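PDB 4MZD: nisin leader peptide-processing serine protease NisP from Lactococcus lactis subsp. lactis, which probably acts as a subtilisin-like serine endopeptidase that removes the leader peptide from the precursor of the lantibiotic nisin. Local coordinates for residues Lys93-Ile98 with Asp196-Ile201; Gln154-Gly159 with Ile168-Tyr173. One frame throughout, in Å; residues are numbered along the deposited sequence.

Both contacts involve the central, largely parallel sheet of the subtilisin-like catalytic domain, and their centres lie about 10 Å apart. Interaction 1 pairs strand 95-100 with the start of strand 200-210; interaction 2 sets the C-terminal part of helix 147-156 against strand 169-174, the other neighbour of strand 95-100, and the residue before it. The two meet directly: Ile98 N lies 2.8 Å from Asn171 O, a probable backbone bond, and Asp196 OD2 lies 2.6 Å from Tyr173 OH. The predicted charge relay is close. Strand 95-100 ends in Asp100, and helix 147-156 begins with His147. The side chain of Ile155 is about 8 Å from that of Asp100 and about 10 Å from that of Ser353.

Interaction 1: Lys93-Ile98 with Asp196-Ile201; sequences KISVGI and DGNKVI
Ser95 turns its hydroxyl to the side-chain amide of Asn198: OG donates to OD1 at 2.7 Å. With chi1 at 62°, OG sits between its own backbone N and carbonyl carbon and approaches OD1 from 42° above the amide plane. Serine is small enough to lie beside the paired strands, and its hydroxyl can donate here while accepting from a water. OD1 also accepts from Asn171, while ND2 donates to Ala193 O and Tyr173 OH, so the amide is held at both ends and its rotation is fixed. Asparagine suits this buried place because it both accepts and donates. Its CG packs 3.6 Å from Gly97 N, where the absence of a side chain leaves room.

Beyond the amide, parallel strand pairing sets in, part of the central sheet of the subtilisin fold. Gly97 N donates to Val200 O at 2.9 Å. On one face Val96 CG2 is 4.3 Å from Val200 CB; helix 356-370, through Ala364, and Ile155 of helix 147-156 cover Val96 there, a buried apolar layer that suits valine.

Gly197, with positive phi, ends the preceding helix in a Schellman motif; a CB would jam against Asp196 O. Ahead of the pairing, two waters bridge the diverging chains. One donates to Ser95 OG and lies 3.1 Å from Gly197 O; the other accepts from both Ser95 N and Lys199 N.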
loop_
_atom_site.group_PDB
_atom_site.type_symbol
_atom_site.label_atom_id
_atom_site.label_comp_id
_atom_site.label_asym_id
_atom_site.label_seq_id
_atom_site.Cartn_x
_atom_site.Cartn_y
_atom_site.Cartn_z
ATOM N N LYS A 93 -4.075 -6.939 20.585
ATOM C CA LYS A 93 -3.561 -5.617 20.932
ATOM C C LYS A 93 -2.988 -4.857 19.732
ATOM O O LYS A 93 -2.926 -3.629 19.743
ATOM C CB LYS A 93 -2.502 -5.732 22.027
ATOM C CG LYS A 93 -3.039 -6.160 23.375
ATOM C CD LYS A 93 -1.934 -6.168 24.417
ATOM C CE LYS A 93 -1.176 -4.844 24.448
ATOM N NZ LYS A 93 -0.112 -4.756 23.403
ATOM N N ILE A 94 -2.579 -5.584 18.703
ATOM C CA ILE A 94 -1.956 -4.999 17.522
ATOM C C ILE A 94 -3.019 -4.733 16.460
ATOM O O ILE A 94 -3.982 -5.494 16.327
ATOM C CB ILE A 94 -0.865 -5.959 16.973
ATOM C CG1 ILE A 94 -0.165 -5.379 15.747
ATOM C CG2 ILE A 94 -1.453 -7.329 16.633
ATOM C CD1 ILE A 94 0.607 -4.114 16.021
ATOM N N SER A 95 -2.853 -3.650 15.709
ATOM C CA SER A 95 -3.718 -3.424 14.561
ATOM C C SER A 95 -2.992 -2.686 13.459
ATOM O O SER A 95 -2.005 -1.988 13.696
ATOM C CB SER A 95 -4.971 -2.645 14.951
ATOM O OG SER A 95 -4.625 -1.369 15.457
ATOM N N VAL A 96 -3.502 -2.858 12.247
ATOM C CA VAL A 96 -3.053 -2.083 11.103
ATOM C C VAL A 96 -4.156 -1.112 10.712
ATOM O O VAL A 96 -5.320 -1.507 10.560
ATOM C CB VAL A 96 -2.720 -2.984 9.894
ATOM C CG1 VAL A 96 -2.248 -2.145 8.721
ATOM C CG2 VAL A 96 -1.663 -4.029 10.274
ATOM N N GLY A 97 -3.798 0.161 10.563
ATOM C CA GLY A 97 -4.733 1.140 10.047
ATOM C C GLY A 97 -4.610 1.214 8.539
ATOM O O GLY A 97 -3.525 1.469 8.021
ATOM N N ILE A 98 -5.710 0.975 7.832
ATOM C CA ILE A 98 -5.683 0.921 6.379
ATOM C C ILE A 98 -6.268 2.205 5.804
ATOM O O ILE A 98 -7.462 2.477 5.964
ATOM C CB ILE A 98 -6.466 -0.280 5.823
ATOM C CG1 ILE A 98 -6.064 -1.582 6.520
ATOM C CG2 ILE A 98 -6.246 -0.392 4.314
ATOM C CD1 ILE A 98 -6.909 -2.765 6.075
ATOM N N ASP A 196 -5.657 6.664 16.947
ATOM C CA ASP A 196 -6.445 5.490 17.304
ATOM C C ASP A 196 -5.577 4.308 17.745
ATOM O O ASP A 196 -6.098 3.235 18.048
ATOM C CB ASP A 196 -7.340 5.059 16.143
ATOM C CG ASP A 196 -8.475 6.029 15.860
ATOM O OD1 ASP A 196 -8.764 6.913 16.699
ATOM O OD2 ASP A 196 -9.091 5.879 14.780
ATOM N N GLY A 197 -4.259 4.492 17.754
ATOM C CA GLY A 197 -3.358 3.489 18.296
ATOM C C GLY A 197 -2.897 2.408 17.333
ATOM O O GLY A 197 -2.361 1.390 17.769
ATOM N N ASN A 198 -3.090 2.616 16.035
ATOM C CA ASN A 198 -2.590 1.672 15.045
ATOM C C ASN A 198 -1.088 1.814 14.918
ATOM O O ASN A 198 -0.605 2.817 14.393
ATOM C CB ASN A 198 -3.210 1.945 13.679
ATOM C CG ASN A 198 -4.700 1.742 13.672
ATOM O OD1 ASN A 198 -5.183 0.609 13.658
ATOM N ND2 ASN A 198 -5.443 2.839 13.695
ATOM N N LYS A 199 -0.334 0.813 15.351
ATOM C CA LYS A 199 1.115 0.958 15.320
ATOM C C LYS A 199 1.716 0.764 13.928
ATOM O O LYS A 199 2.869 1.139 13.704
ATOM C CB LYS A 199 1.776 0.061 16.359
ATOM C CG LYS A 199 1.380 0.428 17.795
ATOM C CD LYS A 199 1.559 1.925 18.103
ATOM C CE LYS A 199 0.944 2.307 19.455
ATOM N NZ LYS A 199 1.049 3.773 19.762
ATOM N N VAL A 200 0.938 0.199 13.005
ATOM C CA VAL A 200 1.315 0.106 11.601
ATOM C C VAL A 200 0.196 0.728 10.775
ATOM O O VAL A 200 -0.980 0.453 11.012
ATOM C CB VAL A 200 1.554 -1.360 11.167
ATOM C CG1 VAL A 200 1.955 -1.425 9.699
ATOM C CG2 VAL A 200 2.605 -2.024 12.064
ATOM N N ILE A 201 0.574 1.591 9.832
ATOM C CA ILE A 201 -0.368 2.322 8.994
ATOM C C ILE A 201 -0.015 2.044 7.534
ATOM O O ILE A 201 1.114 2.289 7.104
ATOM C CB ILE A 201 -0.290 3.841 9.298
ATOM C CG1 ILE A 201 -0.682 4.116 10.757
ATOM C CG2 ILE A 201 -1.165 4.634 8.352
ATOM C CD1 ILE A 201 -0.415 5.537 11.224
HETATM O O HOH W 1 -3.993 -1.229 18.068
HETATM O O HOH W 2 -1.384 -1.405 17.057
#

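Interaction 2: Gln154-Gly159 with Ile168-Tyr173; sequences QITANG and ITVNIY
Thr156, near the C-terminal end of the helix that begins at His147, reaches to the backbone of Ile168, its OG1 donating to Ile168 O over only 2.6 Å. The hydroxyl arrives in the carbonyl plane and on a lone pair, with a C=O...donor angle of 129°. The first torsion explains this: at chi1 -164° OG1 stands opposite the backbone N, which points it at the carbonyl of Ile168, just ahead of strand 169-174, while CG2 is left between N and the carbonyl carbon. From there the methyl meets Val170 tip to tip, Thr156 CG2 lying 3.9 Å from Val170 CG1. Threonine thus serves two neighbours with its two branches, one polar and one apolar.

Ile155, one residue earlier, works through its gamma methyl. CG2 lies 3.8 Å from Ile168 CG2 and 4.1 Å from Val170 CG1, and the isoleucine crosses both side chains at a slant. Val170 CG1 is therefore touched by both Ile155 and Thr156. CD1 reaches Ile98 and Val96 of strand 95-100, and the side chain also touches Pro357.

The contact closes a beta-alpha-beta crossover of the subtilisin fold: strand 117-120, helix 147-156, then strand 169-174, which pairs in parallel with strand 117-120 and also borders strand 95-100. A short loop brings the chain back from helix to strand, and backbone bonds of Ile155 with Ala165 and of Thr156 with Gly167 hold it close to the helix end.

All four touching residues are buried, so polar atoms here need partners within the protein. The Thr156 hydroxyl has two, Ile168 O and Ser113 OG. One bond ties its side chain to the Ile168 backbone and gives two buried polar atoms a partner, while beta-branched side chains, with few conformations to lose, fill the space between helix and sheet.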
loop_
_atom_site.group_PDB
_atom_site.type_symbol
_atom_site.label_atom_id
_atom_site.label_comp_id
_atom_site.label_asym_id
_atom_site.label_seq_id
_atom_site.Cartn_x
_atom_site.Cartn_y
_atom_site.Cartn_z
ATOM N N GLN A 154 -5.114 -8.811 1.746
ATOM C CA GLN A 154 -3.692 -9.124 1.766
ATOM C C GLN A 154 -3.111 -9.066 3.173
ATOM O O GLN A 154 -2.142 -9.770 3.476
ATOM C CB GLN A 154 -2.918 -8.176 0.850
ATOM C CG GLN A 154 -3.283 -8.343 -0.605
ATOM C CD GLN A 154 -2.885 -9.700 -1.103
ATOM O OE1 GLN A 154 -1.698 -9.997 -1.208
ATOM N NE2 GLN A 154 -3.875 -10.562 -1.356
ATOM N N ILE A 155 -3.671 -8.203 4.020
ATOM C CA ILE A 155 -3.224 -8.114 5.395
ATOM C C ILE A 155 -3.783 -9.251 6.249
ATOM O O ILE A 155 -3.027 -9.920 6.955
ATOM C CB ILE A 155 -3.631 -6.770 6.048
ATOM C CG1 ILE A 155 -3.119 -5.593 5.214
ATOM C CG2 ILE A 155 -3.096 -6.678 7.467
ATOM C CD1 ILE A 155 -3.574 -4.244 5.706
ATOM N N THR A 156 -5.100 -9.460 6.188
ATOM C CA THR A 156 -5.792 -10.132 7.277
ATOM C C THR A 156 -6.781 -11.225 6.877
ATOM O O THR A 156 -7.390 -11.830 7.755
ATOM C CB THR A 156 -6.516 -9.084 8.155
ATOM O OG1 THR A 156 -6.881 -9.676 9.396
ATOM C CG2 THR A 156 -7.768 -8.524 7.464
ATOM N N ALA A 157 -6.972 -11.491 5.587
ATOM C CA ALA A 157 -7.966 -12.502 5.217
ATOM C C ALA A 157 -7.735 -13.784 5.997
ATOM O O ALA A 157 -6.602 -14.252 6.155
ATOM C CB ALA A 157 -7.954 -12.777 3.731
ATOM N N ASN A 158 -8.824 -14.374 6.473
ATOM C CA ASN A 158 -8.731 -15.570 7.284
ATOM C C ASN A 158 -9.863 -16.521 6.957
ATOM O O ASN A 158 -10.757 -16.747 7.765
ATOM C CB ASN A 158 -8.747 -15.190 8.760
ATOM C CG ASN A 158 -8.363 -16.341 9.659
ATOM O OD1 ASN A 158 -7.843 -17.355 9.196
ATOM N ND2 ASN A 158 -8.592 -16.182 10.958
ATOM N N GLY A 159 -9.831 -17.086 5.765
ATOM C CA GLY A 159 -10.913 -17.954 5.353
ATOM C C GLY A 159 -10.572 -18.671 4.070
ATOM O O GLY A 159 -9.658 -19.494 4.026
ATOM N N ILE A 168 -5.530 -10.646 11.920
ATOM C CA ILE A 168 -4.998 -9.494 12.638
ATOM C C ILE A 168 -5.974 -8.321 12.527
ATOM O O ILE A 168 -6.613 -8.116 11.498
ATOM C CB ILE A 168 -3.573 -9.126 12.154
ATOM C CG1 ILE A 168 -2.807 -8.361 13.231
ATOM C CG2 ILE A 168 -3.612 -8.366 10.829
ATOM C CD1 ILE A 168 -1.309 -8.354 12.987
ATOM N N THR A 169 -6.102 -7.549 13.594
ATOM C CA THR A 169 -7.079 -6.471 13.622
ATOM C C THR A 169 -6.734 -5.386 12.613
ATOM O O THR A 169 -5.582 -4.948 12.524
ATOM C CB THR A 169 -7.179 -5.867 15.031
ATOM O OG1 THR A 169 -7.526 -6.907 15.952
ATOM C CG2 THR A 169 -8.242 -4.792 15.090
ATOM N N VAL A 170 -7.735 -4.970 11.844
ATOM C CA VAL A 170 -7.584 -3.836 10.940
ATOM C C VAL A 170 -8.625 -2.765 11.241
ATOM O O VAL A 170 -9.801 -3.070 11.497
ATOM C CB VAL A 170 -7.654 -4.252 9.453
ATOM C CG1 VAL A 170 -6.501 -5.177 9.128
ATOM C CG2 VAL A 170 -8.989 -4.891 9.112
ATOM N N ASN A 171 -8.169 -1.515 11.229
ATOM C CA ASN A 171 -9.029 -0.356 11.388
ATOM C C ASN A 171 -9.015 0.428 10.080
ATOM O O ASN A 171 -8.004 0.433 9.383
ATOM C CB ASN A 171 -8.563 0.490 12.570
ATOM C CG ASN A 171 -8.767 -0.219 13.896
ATOM O OD1 ASN A 171 -9.863 -0.680 14.203
ATOM N ND2 ASN A 171 -7.706 -0.332 14.672
ATOM N N ILE A 172 -10.131 1.063 9.738
ATOM C CA ILE A 172 -10.390 1.502 8.372
ATOM C C ILE A 172 -10.544 3.010 8.257
ATOM O O ILE A 172 -11.405 3.605 8.904
ATOM C CB ILE A 172 -11.681 0.838 7.852
ATOM C CG1 ILE A 172 -11.620 -0.680 8.053
ATOM C CG2 ILE A 172 -11.958 1.231 6.412
ATOM C CD1 ILE A 172 -10.472 -1.342 7.356
ATOM N N TYR A 173 -9.722 3.610 7.394
ATOM C CA TYR A 173 -9.708 5.056 7.185
ATOM C C TYR A 173 -9.922 5.316 5.702
ATOM O O TYR A 173 -9.054 5.025 4.879
ATOM C CB TYR A 173 -8.398 5.663 7.722
ATOM C CG TYR A 173 -8.252 5.291 9.174
ATOM C CD1 TYR A 173 -8.919 6.006 10.160
ATOM C CD2 TYR A 173 -7.540 4.163 9.556
ATOM C CE1 TYR A 173 -8.859 5.621 11.487
ATOM C CE2 TYR A 173 -7.474 3.771 10.886
ATOM C CZ TYR A 173 -8.129 4.504 11.844
ATOM O OH TYR A 173 -8.066 4.105 13.158
#